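Local coordinates for pseudopodium-enriched atypical kinase 1 (PDB 6BHC), which is a pseudokinase that keeps the protein kinase fold, dimerises in an unusual way and probably works as a signalling scaffold more than as an enzyme, at residues D37-G42 and E407-A412; D62-E67 and V72-S77; A76-A79 and N85-V88; R163-Q168 and D174-Q179. The protein carries 1 engineered substitution. All coordinates share one frame; numbering follows the deposited sequence.

The four contacts join helices and strands in both lobes of a kinase fold and two helices far apart in the chain. Interaction 1 joins helix 16-39 to helix 406-417, so along the chain it encloses the other three. Interactions 2 and 3 come next, one after the other, with centres about 10 Å apart. Both use strand 71-78 of the same antiparallel sheet and share A76 and S77, binding this strand first to strand 66-67 and then to strand 85-91. Interaction 4 follows in the helical lobe, its centre about 25 Å from that of interaction 2. A salt bridge from R178 to E407 ties interaction 4 to interaction 1, linking helix 173-194 of the helical lobe to helix 406-417.

Interaction 1 (D37-G42 and E407-A412); sequences DLFMAG and EDWLCA
Two aromatic side chains, F39 and W409, carry this contact across two helices that are far apart in sequence. The F39 ring and the six-membered ring of W409 lie almost parallel, with planes at 10°, but they are slid so far apart that they only graze each other at their rims and the centroids are 5.0 Å from each other. W409 CE3 lies over one face of the F39 ring and comes to 3.5 Å from F39 CD2. The two side chains run past one another in opposite directions, and each CB comes near the other's ring: F39 CB reaches W409 CZ3 at 3.8 Å, and W409 CB stands 4.0 Å from F39 CE2. The torsion of W409, with CG anti to the backbone N (chi1 174°), carries the indole out from its helix to meet F39.

Helices 16-39 and 406-417 are consistent with the split helical dimerisation module of the PEAK family, in which helices from both ends of the kinase domain come together. In keeping with this, L38 packs on L398 of the second subunit.

Further aromatic contact comes from F115, which meets W409 edge-to-face, while C35 and E36 touch the indole from helix 16-39. Among the polar interactions, the backbone of helix 406-417 is held by the bond from C411 N to E407 O at 2.9 Å. D408 OD2 accepts from S405 N just ahead of that helix, and past the end of helix 16-39 the carbonyls of M40 and G42 both receive K44 NZ.

Interaction 2 (D62-E67 and V72-S77); sequences DKPCCE and VYYTAS
P64, just ahead of strand 66-67, lies against the ring of Y74 beside the hairpin formed by strands 66-67 and 71-78. This hairpin belongs to the N-lobe of the kinase fold, and its turn probably corresponds to the glycine-rich loop of active kinases. The proline and tyrosine side chains run side by side and point the same way. P64 CA sits over one face of the Y74 ring, 4.1 Å from the centroid in a CH-pi contact, and P64 CG reaches Y74 OH at 3.4 Å. That hydroxyl bonds to L132 O, while D62 O lies at the edge of the same ring. The same proline meets V72 as well, P64 CB to V72 CG2 at 3.5 Å.

C65 turns its sulfur to the other side. With SG between the backbone N and the carbonyl carbon (chi1 66°), it touches Y73 CB at 3.6 Å and also reaches T75 CG2. C66 shares a face of the sheet with Y73, its SG oblique to the tyrosine ring. The Y73 hydroxyl is bonded to Q118 NE2.

Two backbone bonds link the segments: C65 N gives to Y73 O at 3.0 Å, and Y73 N gives to C66 O at 2.9 Å. Nearer the start of segment 62-67, a water donates to K63 O at 3.2 Å and accepts from T75 N at 3.1 Å.

Interaction 3 (A76-A79 and N85-V88); sequences ASYA and NYAV
The N-lobe beta-sheet brings strand 71-78 beside strand 85-91, where A76 meets Y86; the two strands are probably the counterparts of the second and third strands of the kinase fold. A87 and V88 run into K89, an A-V-K sequence probably equivalent to the end of the VAIK motif of kinases. One direct backbone bond, A76 N to Y86 O at 3.0 Å with an N-H...O angle of 161°, links the strands. A water stands where a second bond might be expected: it accepts from Y86 N at 3.0 Å and lies within bonding distance of A76 O.

Beyond this point the strands splay and side chains take over. Y78 CB sits over the face of the Y86 ring, 4.2 Å from its centroid. With the first torsion of Y78 extended (chi1 -175°), the phenol swings out beyond CB and turns its edge to that face. The resulting T-shaped pair has centroids 5.7 Å apart and planes at 65°. Close by, the A76 methyl CB meets V88 CG2 at 3.7 Å.

Strand 57-59 supplies F57, which stacks on Y78 and touches A76 and V88, while strand 143-150 packs I149 against Y86 and V88.

Interaction 4 (R163-Q168 and D174-Q179); sequences RDSLAQ and DLYERQ
S165 and Y176 meet in the helical C-lobe of the kinase fold, where the beginning of the short helix 166-171 comes near the long helix 173-194. The touching part of the serine is its methylene: S165 CB lies 3.5 Å from Y176 CE1, the closest contact, and 3.9 Å from Y176 CD1, and S165 O is over a face of the ring. S165 holds OG beside its own backbone N and anti to the carbonyl carbon (chi1 -61°), and the hydroxyl bonds to F161 O one turn back. S165 holds the N-cap position of helix 166-171, but its side chain makes no capping bond.

Y176 stretches away from its helix, its first torsion (chi1 175°) swinging the ring to the far side of CB from its own N, which sends the phenol toward S165 and brings its hydroxyl to M289 O. The polar ends of both residues are therefore satisfied by carbonyls outside the pair. At the base of the tyrosine, Q168 O approaches Y176 CB at 4.4 Å, a loose contact.

H169 and H291 meet the same ring at moderate tilts, and V162 touches it from helix 158-163, so Y176 sits among helices 158-163, 166-171 and 173-194.

Interaction 1 (D37-G42 and E407-A412)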
loop_
_atom_site.group_PDB
_atom_site.type_symbol
_atom_site.label_atom_id
_atom_site.label_comp_id
_atom_site.label_asym_id
_atom_site.label_seq_id
_atom_site.Cartn_x
_atom_site.Cartn_y
_atom_site.Cartn_z
ATOM N N ASP A 37 -4.872 -10.726 -10.665
ATOM C CA ASP A 37 -5.484 -10.048 -11.802
ATOM C C ASP A 37 -4.524 -9.059 -12.452
ATOM O O ASP A 37 -4.624 -8.804 -13.657
ATOM C CB ASP A 37 -6.768 -9.345 -11.362
ATOM C CG ASP A 37 -7.829 -10.319 -10.880
ATOM O OD1 ASP A 37 -7.759 -11.509 -11.254
ATOM O OD2 ASP A 37 -8.735 -9.895 -10.131
ATOM N N LEU A 38 -3.590 -8.497 -11.682
ATOM C CA LEU A 38 -2.614 -7.579 -12.256
ATOM C C LEU A 38 -1.548 -8.321 -13.055
ATOM O O LEU A 38 -1.096 -7.830 -14.095
ATOM C CB LEU A 38 -1.965 -6.741 -11.154
ATOM C CG LEU A 38 -2.873 -5.726 -10.453
ATOM C CD1 LEU A 38 -2.103 -4.983 -9.372
ATOM C CD2 LEU A 38 -3.470 -4.755 -11.460
ATOM N N PHE A 39 -1.132 -9.499 -12.586
ATOM C CA PHE A 39 -0.132 -10.276 -13.304
ATOM C C PHE A 39 -0.709 -11.024 -14.499
ATOM O O PHE A 39 0.055 -11.442 -15.376
ATOM C CB PHE A 39 0.548 -11.273 -12.361
ATOM C CG PHE A 39 1.547 -10.646 -11.430
ATOM C CD1 PHE A 39 2.843 -10.396 -11.845
ATOM C CD2 PHE A 39 1.193 -10.315 -10.134
ATOM C CE1 PHE A 39 3.762 -9.821 -10.984
ATOM C CE2 PHE A 39 2.106 -9.741 -9.271
ATOM C CZ PHE A 39 3.392 -9.494 -9.697
ATOM N N MET A 40 -2.028 -11.199 -14.559
ATOM C CA MET A 40 -2.673 -11.939 -15.636
ATOM C C MET A 40 -3.373 -11.040 -16.645
ATOM O O MET A 40 -4.021 -11.551 -17.563
ATOM C CB MET A 40 -3.681 -12.942 -15.063
ATOM C CG MET A 40 -3.056 -14.077 -14.262
ATOM S SD MET A 40 -2.079 -15.196 -15.281
ATOM C CE MET A 40 -3.337 -15.868 -16.363
ATOM N N ALA A 41 -3.262 -9.722 -16.503
ATOM C CA ALA A 41 -3.955 -8.811 -17.401
ATOM C C ALA A 41 -3.343 -8.851 -18.797
ATOM O O ALA A 41 -2.142 -9.075 -18.971
ATOM C CB ALA A 41 -3.915 -7.386 -16.852
ATOM N N GLY A 42 -4.184 -8.632 -19.793
ATOM C CA GLY A 42 -3.767 -8.619 -21.184
ATOM C C GLY A 42 -4.803 -9.291 -22.065
ATOM O O GLY A 42 -5.612 -10.105 -21.622
ATOM N N GLU A 407 7.643 -12.452 -6.037
ATOM C CA GLU A 407 7.782 -13.089 -4.733
ATOM C C GLU A 407 6.794 -12.522 -3.719
ATOM O O GLU A 407 6.335 -13.251 -2.832
ATOM C CB GLU A 407 9.215 -12.940 -4.222
ATOM C CG GLU A 407 9.527 -13.805 -3.010
ATOM C CD GLU A 407 10.976 -13.713 -2.579
ATOM O OE1 GLU A 407 11.242 -13.821 -1.364
ATOM O OE2 GLU A 407 11.850 -13.531 -3.454
ATOM N N ASP A 408 6.455 -11.234 -3.831
ATOM C CA ASP A 408 5.471 -10.650 -2.925
ATOM C C ASP A 408 4.102 -11.287 -3.119
ATOM O O ASP A 408 3.397 -11.576 -2.143
ATOM C CB ASP A 408 5.388 -9.138 -3.138
ATOM C CG ASP A 408 6.708 -8.439 -2.893
ATOM O OD1 ASP A 408 7.516 -8.953 -2.090
ATOM O OD2 ASP A 408 6.934 -7.372 -3.501
ATOM N N TRP A 409 3.706 -11.503 -4.373
ATOM C CA TRP A 409 2.440 -12.170 -4.653
ATOM C C TRP A 409 2.430 -13.582 -4.079
ATOM O O TRP A 409 1.487 -13.975 -3.381
ATOM C CB TRP A 409 2.194 -12.187 -6.162
ATOM C CG TRP A 409 0.996 -12.976 -6.601
ATOM C CD1 TRP A 409 -0.116 -13.271 -5.864
ATOM C CD2 TRP A 409 0.796 -13.575 -7.886
ATOM N NE1 TRP A 409 -0.995 -14.017 -6.612
ATOM C CE2 TRP A 409 -0.458 -14.217 -7.857
ATOM C CE3 TRP A 409 1.556 -13.631 -9.058
ATOM C CZ2 TRP A 409 -0.968 -14.906 -8.956
ATOM C CZ3 TRP A 409 1.047 -14.313 -10.148
ATOM C CH2 TRP A 409 -0.203 -14.940 -10.089
ATOM N N LEU A 410 3.483 -14.358 -4.352
ATOM C CA LEU A 410 3.536 -15.733 -3.866
ATOM C C LEU A 410 3.536 -15.784 -2.342
ATOM O O LEU A 410 2.929 -16.680 -1.743
ATOM C CB LEU A 410 4.768 -16.439 -4.434
ATOM C CG LEU A 410 4.867 -16.473 -5.963
ATOM C CD1 LEU A 410 6.132 -17.185 -6.421
ATOM C CD2 LEU A 410 3.633 -17.124 -6.570
ATOM N N CYS A 411 4.209 -14.829 -1.696
ATOM C CA CYS A 411 4.203 -14.788 -0.237
ATOM C C CYS A 411 2.813 -14.471 0.297
ATOM O O CYS A 411 2.386 -15.041 1.309
ATOM C CB CYS A 411 5.220 -13.763 0.265
ATOM S SG CYS A 411 5.369 -13.685 2.066
ATOM N N ALA A 412 2.090 -13.568 -0.372
ATOM C CA ALA A 412 0.718 -13.281 0.027
ATOM C C ALA A 412 -0.177 -14.502 -0.154
ATOM O O ALA A 412 -1.064 -14.749 0.669
ATOM C CB ALA A 412 0.173 -12.093 -0.765
#

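Interaction 2 (D62-E67 and V72-S77)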
loop_
_atom_site.group_PDB
_atom_site.type_symbol
_atom_site.label_atom_id
_atom_site.label_comp_id
_atom_site.label_asym_id
_atom_site.label_seq_id
_atom_site.Cartn_x
_atom_site.Cartn_y
_atom_site.Cartn_z
ATOM N N ASP A 62 17.228 -13.712 -36.495
ATOM C CA ASP A 62 17.424 -15.026 -37.091
ATOM C C ASP A 62 17.907 -16.065 -36.089
ATOM O O ASP A 62 17.771 -17.265 -36.351
ATOM C CB ASP A 62 18.412 -14.941 -38.258
ATOM C CG ASP A 62 17.813 -14.261 -39.475
ATOM O OD1 ASP A 62 16.569 -14.205 -39.572
ATOM O OD2 ASP A 62 18.586 -13.789 -40.336
ATOM N N LYS A 63 18.470 -15.635 -34.949
ATOM C CA LYS A 63 18.734 -16.693 -33.989
ATOM C C LYS A 63 17.503 -16.936 -33.122
ATOM O O LYS A 63 16.736 -16.007 -32.845
ATOM C CB LYS A 63 19.928 -16.336 -33.104
ATOM C CG LYS A 63 19.684 -15.191 -32.133
ATOM C CD LYS A 63 20.852 -15.025 -31.173
ATOM C CE LYS A 63 21.081 -16.289 -30.357
ATOM N NZ LYS A 63 22.224 -16.147 -29.412
ATOM N N PRO A 64 17.277 -18.179 -32.703
ATOM C CA PRO A 64 16.134 -18.459 -31.828
ATOM C C PRO A 64 16.280 -17.760 -30.485
ATOM O O PRO A 64 17.385 -17.595 -29.962
ATOM C CB PRO A 64 16.171 -19.983 -31.668
ATOM C CG PRO A 64 16.955 -20.474 -32.846
ATOM C CD PRO A 64 17.971 -19.409 -33.120
ATOM N N CYS A 65 15.145 -17.341 -29.931
ATOM C CA CYS A 65 15.127 -16.776 -28.589
ATOM C C CYS A 65 15.005 -17.841 -27.510
ATOM O O CYS A 65 15.308 -17.561 -26.345
ATOM C CB CYS A 65 13.983 -15.764 -28.447
ATOM S SG CYS A 65 12.316 -16.466 -28.544
ATOM N N CYS A 66 14.579 -19.051 -27.871
ATOM C CA CYS A 66 14.469 -20.155 -26.928
ATOM C C CYS A 66 14.339 -21.454 -27.709
ATOM O O CYS A 66 13.703 -21.487 -28.766
ATOM C CB CYS A 66 13.269 -19.978 -25.991
ATOM S SG CYS A 66 13.065 -21.312 -24.788
ATOM N N GLU A 67 14.945 -22.517 -27.182
ATOM C CA GLU A 67 14.898 -23.846 -27.791
ATOM C C GLU A 67 14.379 -24.827 -26.745
ATOM O O GLU A 67 15.138 -25.289 -25.889
ATOM C CB GLU A 67 16.271 -24.262 -28.310
ATOM C CG GLU A 67 16.710 -23.524 -29.562
ATOM C CD GLU A 67 18.154 -23.803 -29.925
ATOM O OE1 GLU A 67 19.053 -23.212 -29.291
ATOM O OE2 GLU A 67 18.391 -24.623 -30.837
ATOM N N VAL A 72 10.951 -24.694 -31.402
ATOM C CA VAL A 72 11.884 -23.577 -31.407
ATOM C C VAL A 72 11.066 -22.292 -31.414
ATOM O O VAL A 72 9.963 -22.241 -31.970
ATOM C CB VAL A 72 12.853 -23.649 -32.612
ATOM C CG1 VAL A 72 12.110 -23.428 -33.926
ATOM C CG2 VAL A 72 13.990 -22.660 -32.454
ATOM N N TYR A 73 11.597 -21.256 -30.769
ATOM C CA TYR A 73 10.881 -20.003 -30.576
ATOM C C TYR A 73 11.608 -18.854 -31.258
ATOM O O TYR A 73 12.839 -18.769 -31.212
ATOM C CB TYR A 73 10.716 -19.678 -29.090
ATOM C CG TYR A 73 9.706 -20.539 -28.373
ATOM C CD1 TYR A 73 8.364 -20.183 -28.336
ATOM C CD2 TYR A 73 10.095 -21.703 -27.722
ATOM C CE1 TYR A 73 7.437 -20.963 -27.672
ATOM C CE2 TYR A 73 9.176 -22.490 -27.058
ATOM C CZ TYR A 73 7.849 -22.116 -27.037
ATOM O OH TYR A 73 6.931 -22.896 -26.377
ATOM N N TYR A 74 10.833 -17.961 -31.872
ATOM C CA TYR A 74 11.363 -16.759 -32.498
ATOM C C TYR A 74 10.471 -15.581 -32.142
ATOM O O TYR A 74 9.247 -15.665 -32.280
ATOM C CB TYR A 74 11.441 -16.906 -34.023
ATOM C CG TYR A 74 12.489 -17.876 -34.513
ATOM C CD1 TYR A 74 12.196 -19.222 -34.677
ATOM C CD2 TYR A 74 13.770 -17.441 -34.829
ATOM C CE1 TYR A 74 13.151 -20.112 -35.132
ATOM C CE2 TYR A 74 14.732 -18.321 -35.286
ATOM C CZ TYR A 74 14.417 -19.656 -35.434
ATOM O OH TYR A 74 15.371 -20.537 -35.887
ATOM N N THR A 75 11.080 -14.491 -31.684
ATOM C CA THR A 75 10.336 -13.256 -31.493
ATOM C C THR A 75 9.923 -12.693 -32.846
ATOM O O THR A 75 10.701 -12.707 -33.804
ATOM C CB THR A 75 11.178 -12.233 -30.730
ATOM O OG1 THR A 75 12.347 -11.912 -31.492
ATOM C CG2 THR A 75 11.600 -12.795 -29.384
ATOM N N ALA A 76 8.689 -12.204 -32.928
ATOM C CA ALA A 76 8.141 -11.759 -34.199
ATOM C C ALA A 76 7.276 -10.525 -33.996
ATOM O O ALA A 76 6.746 -10.277 -32.910
ATOM C CB ALA A 76 7.323 -12.864 -34.878
ATOM N N SER A 77 7.140 -9.755 -35.072
ATOM C CA SER A 77 6.255 -8.598 -35.129
ATOM C C SER A 77 5.058 -8.967 -35.997
ATOM O O SER A 77 5.196 -9.134 -37.214
ATOM C CB SER A 77 6.989 -7.379 -35.685
ATOM O OG SER A 77 6.089 -6.319 -35.961
HETATM O O HOH W 1 14.200 -14.452 -31.788
#

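Interaction 3 (A76-A79 and N85-V88)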
loop_
_atom_site.group_PDB
_atom_site.type_symbol
_atom_site.label_atom_id
_atom_site.label_comp_id
_atom_site.label_asym_id
_atom_site.label_seq_id
_atom_site.Cartn_x
_atom_site.Cartn_y
_atom_site.Cartn_z
ATOM N N ALA A 76 8.689 -12.204 -32.928
ATOM C CA ALA A 76 8.141 -11.759 -34.199
ATOM C C ALA A 76 7.276 -10.525 -33.996
ATOM O O ALA A 76 6.746 -10.277 -32.910
ATOM C CB ALA A 76 7.323 -12.864 -34.878
ATOM N N SER A 77 7.140 -9.755 -35.072
ATOM C CA SER A 77 6.255 -8.598 -35.129
ATOM C C SER A 77 5.058 -8.967 -35.997
ATOM O O SER A 77 5.196 -9.134 -37.214
ATOM C CB SER A 77 6.989 -7.379 -35.685
ATOM O OG SER A 77 6.089 -6.319 -35.961
ATOM N N TYR A 78 3.893 -9.107 -35.370
ATOM C CA TYR A 78 2.678 -9.433 -36.105
ATOM C C TYR A 78 2.285 -8.266 -37.003
ATOM O O TYR A 78 2.241 -7.117 -36.558
ATOM C CB TYR A 78 1.551 -9.769 -35.128
ATOM C CG TYR A 78 0.272 -10.243 -35.779
ATOM C CD1 TYR A 78 0.300 -11.055 -36.906
ATOM C CD2 TYR A 78 -0.965 -9.899 -35.250
ATOM C CE1 TYR A 78 -0.870 -11.494 -37.498
ATOM C CE2 TYR A 78 -2.139 -10.336 -35.833
ATOM C CZ TYR A 78 -2.087 -11.133 -36.956
ATOM O OH TYR A 78 -3.254 -11.569 -37.539
ATOM N N ALA A 79 2.001 -8.564 -38.274
ATOM C CA ALA A 79 1.759 -7.503 -39.248
ATOM C C ALA A 79 0.527 -6.676 -38.900
ATOM O O ALA A 79 0.472 -5.484 -39.222
ATOM C CB ALA A 79 1.618 -8.096 -40.649
ATOM N N ASN A 85 4.260 -7.802 -28.150
ATOM C CA ASN A 85 5.142 -8.957 -28.058
ATOM C C ASN A 85 4.445 -10.203 -28.584
ATOM O O ASN A 85 3.337 -10.539 -28.152
ATOM C CB ASN A 85 5.590 -9.173 -26.614
ATOM C CG ASN A 85 6.439 -8.035 -26.093
ATOM O OD1 ASN A 85 7.156 -7.383 -26.851
ATOM N ND2 ASN A 85 6.361 -7.785 -24.791
ATOM N N TYR A 86 5.096 -10.884 -29.521
ATOM C CA TYR A 86 4.621 -12.158 -30.035
ATOM C C TYR A 86 5.811 -13.080 -30.236
ATOM O O TYR A 86 6.899 -12.629 -30.605
ATOM C CB TYR A 86 3.858 -11.996 -31.358
ATOM C CG TYR A 86 2.499 -11.344 -31.222
ATOM C CD1 TYR A 86 1.378 -12.092 -30.882
ATOM C CD2 TYR A 86 2.334 -9.984 -31.450
ATOM C CE1 TYR A 86 0.132 -11.500 -30.764
ATOM C CE2 TYR A 86 1.093 -9.385 -31.334
ATOM C CZ TYR A 86 -0.004 -10.147 -30.992
ATOM O OH TYR A 86 -1.239 -9.551 -30.877
ATOM N N ALA A 87 5.599 -14.368 -29.986
ATOM C CA ALA A 87 6.609 -15.392 -30.204
ATOM C C ALA A 87 6.043 -16.451 -31.138
ATOM O O ALA A 87 4.896 -16.881 -30.972
ATOM C CB ALA A 87 7.051 -16.025 -28.882
ATOM N N VAL A 88 6.841 -16.856 -32.120
ATOM C CA VAL A 88 6.461 -17.884 -33.081
ATOM C C VAL A 88 7.025 -19.212 -32.598
ATOM O O VAL A 88 8.245 -19.367 -32.464
ATOM C CB VAL A 88 6.963 -17.547 -34.493
ATOM C CG1 VAL A 88 6.802 -18.743 -35.408
ATOM C CG2 VAL A 88 6.213 -16.344 -35.045
HETATM O O HOH W 2 7.297 -9.179 -30.587
#

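Interaction 4 (R163-Q168 and D174-Q179)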
loop_
_atom_site.group_PDB
_atom_site.type_symbol
_atom_site.label_atom_id
_atom_site.label_comp_id
_atom_site.label_asym_id
_atom_site.label_seq_id
_atom_site.Cartn_x
_atom_site.Cartn_y
_atom_site.Cartn_z
ATOM N N ARG A 163 22.093 -24.940 -16.682
ATOM C CA ARG A 163 23.378 -25.168 -17.337
ATOM C C ARG A 163 24.317 -23.980 -17.158
ATOM O O ARG A 163 25.532 -24.161 -17.016
ATOM C CB ARG A 163 23.162 -25.464 -18.822
ATOM C CG ARG A 163 24.438 -25.799 -19.583
ATOM C CD ARG A 163 24.161 -26.194 -21.031
ATOM N NE ARG A 163 23.663 -25.078 -21.833
ATOM C CZ ARG A 163 22.399 -24.937 -22.218
ATOM N NH1 ARG A 163 21.492 -25.845 -21.879
ATOM N NH2 ARG A 163 22.039 -23.889 -22.947
ATOM N N ASP A 164 23.781 -22.763 -17.158
ATOM C CA ASP A 164 24.595 -21.557 -17.081
ATOM C C ASP A 164 24.833 -21.077 -15.655
ATOM O O ASP A 164 25.480 -20.041 -15.468
ATOM C CB ASP A 164 23.944 -20.429 -17.889
ATOM C CG ASP A 164 23.703 -20.814 -19.335
ATOM O OD1 ASP A 164 24.486 -21.622 -19.876
ATOM O OD2 ASP A 164 22.727 -20.308 -19.930
ATOM N N SER A 165 24.334 -21.799 -14.649
ATOM C CA SER A 165 24.414 -21.354 -13.262
ATOM C C SER A 165 25.254 -22.286 -12.396
ATOM O O SER A 165 25.073 -22.320 -11.175
ATOM C CB SER A 165 23.012 -21.209 -12.668
ATOM O OG SER A 165 22.253 -20.242 -13.372
ATOM N N LEU A 166 26.172 -23.047 -12.996
ATOM C CA LEU A 166 27.005 -23.942 -12.200
ATOM C C LEU A 166 27.972 -23.161 -11.319
ATOM O O LEU A 166 28.147 -23.488 -10.139
ATOM C CB LEU A 166 27.764 -24.909 -13.110
ATOM C CG LEU A 166 28.689 -25.901 -12.398
ATOM C CD1 LEU A 166 27.915 -26.741 -11.389
ATOM C CD2 LEU A 166 29.404 -26.787 -13.405
ATOM N N ALA A 167 28.601 -22.120 -11.868
ATOM C CA ALA A 167 29.555 -21.340 -11.087
ATOM C C ALA A 167 28.854 -20.525 -10.005
ATOM O O ALA A 167 29.383 -20.370 -8.899
ATOM C CB ALA A 167 30.368 -20.428 -12.005
ATOM N N GLN A 168 27.664 -19.995 -10.305
ATOM C CA GLN A 168 26.933 -19.225 -9.305
ATOM C C GLN A 168 26.430 -20.107 -8.170
ATOM O O GLN A 168 26.316 -19.641 -7.030
ATOM C CB GLN A 168 25.769 -18.481 -9.957
ATOM C CG GLN A 168 26.184 -17.226 -10.712
ATOM C CD GLN A 168 26.751 -16.157 -9.795
ATOM O OE1 GLN A 168 26.144 -15.803 -8.784
ATOM N NE2 GLN A 168 27.925 -15.642 -10.143
ATOM N N ASP A 174 23.272 -19.846 -1.394
ATOM C CA ASP A 174 22.026 -19.378 -0.796
ATOM C C ASP A 174 21.126 -18.721 -1.833
ATOM O O ASP A 174 19.916 -18.976 -1.867
ATOM C CB ASP A 174 22.325 -18.407 0.345
ATOM C CG ASP A 174 23.087 -19.056 1.479
ATOM O OD1 ASP A 174 23.681 -20.132 1.259
ATOM O OD2 ASP A 174 23.095 -18.489 2.590
ATOM N N LEU A 175 21.700 -17.877 -2.692
ATOM C CA LEU A 175 20.896 -17.179 -3.688
ATOM C C LEU A 175 20.381 -18.133 -4.758
ATOM O O LEU A 175 19.213 -18.057 -5.153
ATOM C CB LEU A 175 21.711 -16.048 -4.315
ATOM C CG LEU A 175 20.994 -15.169 -5.342
ATOM C CD1 LEU A 175 19.673 -14.661 -4.788
ATOM C CD2 LEU A 175 21.883 -14.006 -5.758
ATOM N N TYR A 176 21.231 -19.046 -5.234
ATOM C CA TYR A 176 20.810 -19.934 -6.313
ATOM C C TYR A 176 19.754 -20.924 -5.837
ATOM O O TYR A 176 18.740 -21.134 -6.512
ATOM C CB TYR A 176 22.010 -20.679 -6.903
ATOM C CG TYR A 176 21.592 -21.697 -7.941
ATOM C CD1 TYR A 176 21.251 -21.302 -9.229
ATOM C CD2 TYR A 176 21.509 -23.048 -7.627
ATOM C CE1 TYR A 176 20.851 -22.224 -10.176
ATOM C CE2 TYR A 176 21.111 -23.977 -8.568
ATOM C CZ TYR A 176 20.785 -23.560 -9.842
ATOM O OH TYR A 176 20.387 -24.479 -10.786
ATOM N N GLU A 177 19.976 -21.550 -4.678
ATOM C CA GLU A 177 19.034 -22.557 -4.202
ATOM C C GLU A 177 17.718 -21.944 -3.738
ATOM O O GLU A 177 16.715 -22.661 -3.654
ATOM C CB GLU A 177 19.666 -23.386 -3.082
ATOM C CG GLU A 177 20.899 -24.165 -3.533
ATOM C CD GLU A 177 21.286 -25.283 -2.579
ATOM O OE1 GLU A 177 20.591 -25.477 -1.559
ATOM O OE2 GLU A 177 22.288 -25.974 -2.858
ATOM N N ARG A 178 17.695 -20.643 -3.440
ATOM C CA ARG A 178 16.418 -19.981 -3.191
ATOM C C ARG A 178 15.648 -19.781 -4.491
ATOM O O ARG A 178 14.426 -19.964 -4.527
ATOM C CB ARG A 178 16.633 -18.646 -2.477
ATOM C CG ARG A 178 15.330 -17.931 -2.135
ATOM C CD ARG A 178 15.543 -16.692 -1.277
ATOM N NE ARG A 178 14.266 -16.066 -0.939
ATOM C CZ ARG A 178 13.543 -16.372 0.134
ATOM N NH1 ARG A 178 13.971 -17.292 0.988
ATOM N NH2 ARG A 178 12.392 -15.756 0.359
ATOM N N GLN A 179 16.345 -19.406 -5.570
ATOM C CA GLN A 179 15.694 -19.322 -6.875
ATOM C C GLN A 179 15.135 -20.671 -7.303
ATOM O O GLN A 179 14.089 -20.729 -7.960
ATOM C CB GLN A 179 16.673 -18.809 -7.933
ATOM C CG GLN A 179 17.239 -17.425 -7.672
ATOM C CD GLN A 179 18.168 -16.968 -8.782
ATOM O OE1 GLN A 179 17.730 -16.686 -9.896
ATOM N NE2 GLN A 179 19.460 -16.904 -8.483
#